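Long-range contact in ankyrin repeat and SAM domain-containing protein 4B (Mus musculus, PDB 5F3X), which probably acts as a scaffold protein, with ankyrin repeats, a SAM domain and a C-terminal PDZ-binding motif likely to bind partner proteins: residues F24-I33 with L46-P55. Numbering follows the deposited sequence.
Sequences FLPIFMREQI and LQNIHMQLGP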
loop_
_atom_site.group_PDB
_atom_site.type_symbol
_atom_site.label_atom_id
_atom_site.label_comp_id
_atom_site.label_asym_id
_atom_site.label_seq_id
_atom_site.Cartn_x
_atom_site.Cartn_y
_atom_site.Cartn_z
ATOM N N PHE B 24 27.252 -4.155 -3.359
ATOM C CA PHE B 24 27.775 -4.597 -2.067
ATOM C C PHE B 24 27.012 -5.770 -1.467
ATOM O O PHE B 24 27.396 -6.258 -0.410
ATOM C CB PHE B 24 27.815 -3.425 -1.088
ATOM C CG PHE B 24 28.622 -2.263 -1.606
ATOM C CD1 PHE B 24 30.016 -2.283 -1.542
ATOM C CD2 PHE B 24 27.996 -1.170 -2.207
ATOM C CE1 PHE B 24 30.767 -1.236 -2.050
ATOM C CE2 PHE B 24 28.744 -0.111 -2.714
ATOM C CZ PHE B 24 30.143 -0.159 -2.645
ATOM N N LEU B 25 25.967 -6.258 -2.123
ATOM C CA LEU B 25 25.256 -7.413 -1.586
ATOM C C LEU B 25 26.150 -8.639 -1.411
ATOM O O LEU B 25 26.026 -9.314 -0.377
ATOM C CB LEU B 25 24.042 -7.719 -2.474
ATOM C CG LEU B 25 23.026 -8.688 -1.867
ATOM C CD1 LEU B 25 22.604 -8.212 -0.498
ATOM C CD2 LEU B 25 21.819 -8.850 -2.751
ATOM N N PRO B 26 27.046 -8.989 -2.334
ATOM C CA PRO B 26 27.903 -10.158 -2.072
ATOM C C PRO B 26 28.880 -9.979 -0.909
ATOM O O PRO B 26 29.172 -10.975 -0.237
ATOM C CB PRO B 26 28.629 -10.377 -3.408
ATOM C CG PRO B 26 28.468 -9.120 -4.159
ATOM C CD PRO B 26 27.162 -8.544 -3.736
ATOM N N ILE B 27 29.381 -8.764 -0.632
ATOM C CA ILE B 27 30.276 -8.594 0.517
ATOM C C ILE B 27 29.483 -8.570 1.821
ATOM O O ILE B 27 29.895 -9.173 2.819
ATOM C CB ILE B 27 31.163 -7.340 0.375
ATOM C CG1 ILE B 27 32.127 -7.206 1.565
ATOM C CG2 ILE B 27 30.341 -6.078 0.347
ATOM C CD1 ILE B 27 33.435 -7.972 1.471
ATOM N N PHE B 28 28.326 -7.904 1.843
ATOM C CA PHE B 28 27.519 -7.930 3.057
ATOM C C PHE B 28 27.105 -9.347 3.415
ATOM O O PHE B 28 26.999 -9.687 4.597
ATOM C CB PHE B 28 26.276 -7.057 2.908
ATOM C CG PHE B 28 26.554 -5.601 2.986
ATOM C CD1 PHE B 28 27.824 -5.112 2.773
ATOM C CD2 PHE B 28 25.548 -4.714 3.288
ATOM C CE1 PHE B 28 28.088 -3.752 2.851
ATOM C CE2 PHE B 28 25.802 -3.359 3.365
ATOM C CZ PHE B 28 27.076 -2.877 3.149
ATOM N N MET B 29 26.866 -10.191 2.425
ATOM C CA MET B 29 26.446 -11.540 2.765
ATOM C C MET B 29 27.611 -12.366 3.289
ATOM O O MET B 29 27.441 -13.154 4.223
ATOM C CB MET B 29 25.782 -12.196 1.561
ATOM C CG MET B 29 24.377 -11.665 1.339
ATOM S SD MET B 29 23.483 -12.539 0.057
ATOM C CE MET B 29 24.370 -11.999 -1.426
ATOM N N ARG B 30 28.807 -12.193 2.722
ATOM C CA ARG B 30 29.945 -12.946 3.233
ATOM C C ARG B 30 30.237 -12.551 4.674
ATOM O O ARG B 30 30.641 -13.398 5.480
ATOM C CB ARG B 30 31.175 -12.749 2.334
ATOM N N GLU B 31 29.992 -11.289 5.029
ATOM C CA GLU B 31 30.155 -10.836 6.402
ATOM C C GLU B 31 28.919 -11.097 7.250
ATOM O O GLU B 31 28.891 -10.694 8.417
ATOM C CB GLU B 31 30.512 -9.345 6.440
ATOM C CG GLU B 31 31.851 -8.998 5.802
ATOM C CD GLU B 31 33.046 -9.589 6.541
ATOM O OE1 GLU B 31 32.931 -9.871 7.761
ATOM O OE2 GLU B 31 34.106 -9.773 5.894
ATOM N N GLN B 32 27.908 -11.748 6.683
ATOM C CA GLN B 32 26.666 -12.103 7.383
ATOM C C GLN B 32 25.974 -10.866 7.934
ATOM O O GLN B 32 25.491 -10.839 9.062
ATOM C CB GLN B 32 26.915 -13.146 8.475
ATOM C CG GLN B 32 27.176 -14.524 7.887
ATOM C CD GLN B 32 27.515 -15.565 8.934
ATOM O OE1 GLN B 32 26.922 -15.600 10.020
ATOM N NE2 GLN B 32 28.470 -16.438 8.608
ATOM N N ILE B 33 25.882 -9.853 7.090
ATOM C CA ILE B 33 25.280 -8.577 7.447
ATOM C C ILE B 33 23.875 -8.553 6.865
ATOM O O ILE B 33 23.690 -8.285 5.674
ATOM C CB ILE B 33 26.113 -7.417 6.904
ATOM C CG1 ILE B 33 27.554 -7.545 7.401
ATOM C CG2 ILE B 33 25.479 -6.079 7.273
ATOM C CD1 ILE B 33 28.471 -6.453 6.887
ATOM N N LEU B 46 32.365 -0.037 8.467
ATOM C CA LEU B 46 32.362 -0.215 7.021
ATOM C C LEU B 46 33.743 -0.016 6.415
ATOM O O LEU B 46 34.024 -0.550 5.332
ATOM C CB LEU B 46 31.353 0.733 6.371
ATOM C CG LEU B 46 29.897 0.506 6.797
ATOM C CD1 LEU B 46 28.999 1.618 6.305
ATOM C CD2 LEU B 46 29.405 -0.887 6.368
ATOM N N GLN B 47 34.604 0.773 7.071
ATOM C CA GLN B 47 36.011 0.811 6.685
ATOM C C GLN B 47 36.686 -0.528 6.926
ATOM O O GLN B 47 37.626 -0.886 6.212
ATOM C CB GLN B 47 36.759 1.877 7.472
ATOM C CG GLN B 47 36.869 3.231 6.832
ATOM C CD GLN B 47 37.707 4.177 7.682
ATOM O OE1 GLN B 47 38.894 4.356 7.430
ATOM N NE2 GLN B 47 37.094 4.771 8.701
ATOM N N ASN B 48 36.240 -1.274 7.937
ATOM C CA ASN B 48 36.898 -2.540 8.233
ATOM C C ASN B 48 36.680 -3.561 7.120
ATOM O O ASN B 48 37.566 -4.382 6.857
ATOM C CB ASN B 48 36.434 -3.066 9.590
ATOM C CG ASN B 48 37.119 -2.348 10.752
ATOM O OD1 ASN B 48 38.210 -1.794 10.594
ATOM N ND2 ASN B 48 36.488 -2.364 11.922
ATOM N N ILE B 49 35.544 -3.503 6.431
ATOM C CA ILE B 49 35.291 -4.412 5.319
ATOM C C ILE B 49 35.699 -3.764 4.007
ATOM O O ILE B 49 35.253 -4.192 2.938
ATOM C CB ILE B 49 33.838 -4.918 5.291
ATOM C CG1 ILE B 49 32.838 -3.760 5.253
ATOM C CG2 ILE B 49 33.604 -5.855 6.485
ATOM C CD1 ILE B 49 31.414 -4.190 5.000
ATOM N N HIS B 50 36.465 -2.668 4.085
ATOM C CA HIS B 50 37.110 -2.048 2.911
ATOM C C HIS B 50 36.104 -1.405 1.956
ATOM O O HIS B 50 36.258 -1.476 0.734
ATOM C CB HIS B 50 37.970 -3.052 2.133
ATOM C CG HIS B 50 38.887 -3.862 2.989
ATOM N ND1 HIS B 50 40.181 -3.471 3.267
ATOM C CD2 HIS B 50 38.701 -5.042 3.627
ATOM C CE1 HIS B 50 40.748 -4.373 4.049
ATOM N NE2 HIS B 50 39.874 -5.336 4.280
ATOM N N MET B 51 35.063 -0.786 2.503
ATOM C CA MET B 51 34.205 0.088 1.715
ATOM C C MET B 51 34.866 1.458 1.621
ATOM O O MET B 51 35.306 2.011 2.635
ATOM C CB MET B 51 32.815 0.186 2.353
ATOM C CG MET B 51 31.829 1.021 1.559
ATOM S SD MET B 51 30.112 0.642 1.945
ATOM C CE MET B 51 30.200 -1.139 2.005
ATOM N N GLN B 52 34.964 1.999 0.413
ATOM C CA GLN B 52 35.667 3.266 0.307
ATOM C C GLN B 52 34.732 4.429 0.651
ATOM O O GLN B 52 33.515 4.269 0.794
ATOM C CB GLN B 52 36.269 3.424 -1.089
ATOM C CG GLN B 52 37.122 2.234 -1.494
ATOM C CD GLN B 52 38.422 2.625 -2.174
ATOM O OE1 GLN B 52 39.297 3.248 -1.565
ATOM N NE2 GLN B 52 38.556 2.258 -3.450
ATOM N N LEU B 53 35.319 5.625 0.734
ATOM C CA LEU B 53 34.629 6.737 1.382
ATOM C C LEU B 53 33.314 7.072 0.687
ATOM O O LEU B 53 32.297 7.306 1.352
ATOM C CB LEU B 53 35.539 7.965 1.435
ATOM C CG LEU B 53 34.954 9.280 1.963
ATOM C CD1 LEU B 53 34.288 9.108 3.308
ATOM C CD2 LEU B 53 36.064 10.276 2.093
ATOM N N GLY B 54 33.305 7.068 -0.645
ATOM C CA GLY B 54 32.132 7.434 -1.395
ATOM C C GLY B 54 30.918 6.612 -1.029
ATOM O O GLY B 54 29.882 7.148 -0.628
ATOM N N PRO B 55 31.003 5.286 -1.170
ATOM C CA PRO B 55 29.825 4.475 -0.829
ATOM C C PRO B 55 29.557 4.418 0.654
ATOM O O PRO B 55 28.401 4.249 1.045
ATOM C CB PRO B 55 30.133 3.094 -1.426
ATOM C CG PRO B 55 31.508 3.141 -1.922
ATOM C CD PRO B 55 31.958 4.557 -2.027
#
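Ile-49, Phe-24 and Met-51 carry most of this contact, which packs helix 25-30 and its flanking turns against the end of helix 43-48, the link that follows and the start of helix 53-71. Ile-49 sends its two branches to different partners. Its CG2 lies 3.7 Å from CG of Glu-31, where the two side chains run past each other in opposite directions. CG1 stands between the backbone N and the carbonyl carbon (chi1 56°). This puts CD1 beside Phe-28, 4.0 Å from CE1 of that ring; CD1 also meets CD1 of Ile-33 tip to tip.

The end of Met-51 touches two aromatic rings. Its SD lies over one face of Phe-24, 4.5 Å from the ring centroid and 12° off the normal, a Met-aromatic contact. Its CE adds an off-centre CH-pi contact to the same ring. CE also meets the edge of Phe-28, in plane, 3.5 Å from CE1. The chain bends at chi3 (-43°), and its methyl lies against both rings. Pro-55 crosses Phe-24 at about a right angle, with CB 3.5 Å from CZ of the ring. With an alanine at Phe-24, the Met-51 sulfur would probably lose its aromatic face, and a gap is likely to open beside Pro-55.

A Schellman motif ends helix 43-48, with His-50 as its C-prime residue and Met-51 N bonded back to Leu-46 O. Beyond the contact, Met-51 also touches Val-59, and Phe-28 reaches Leu-12 and Leu-38, so the cluster joins the helical core of the SAM domain. The two segments are held by apolar and sulfur-aromatic packing, which Glu-31 joins mainly through its aliphatic part; their fit therefore probably rests mainly on side-chain shape.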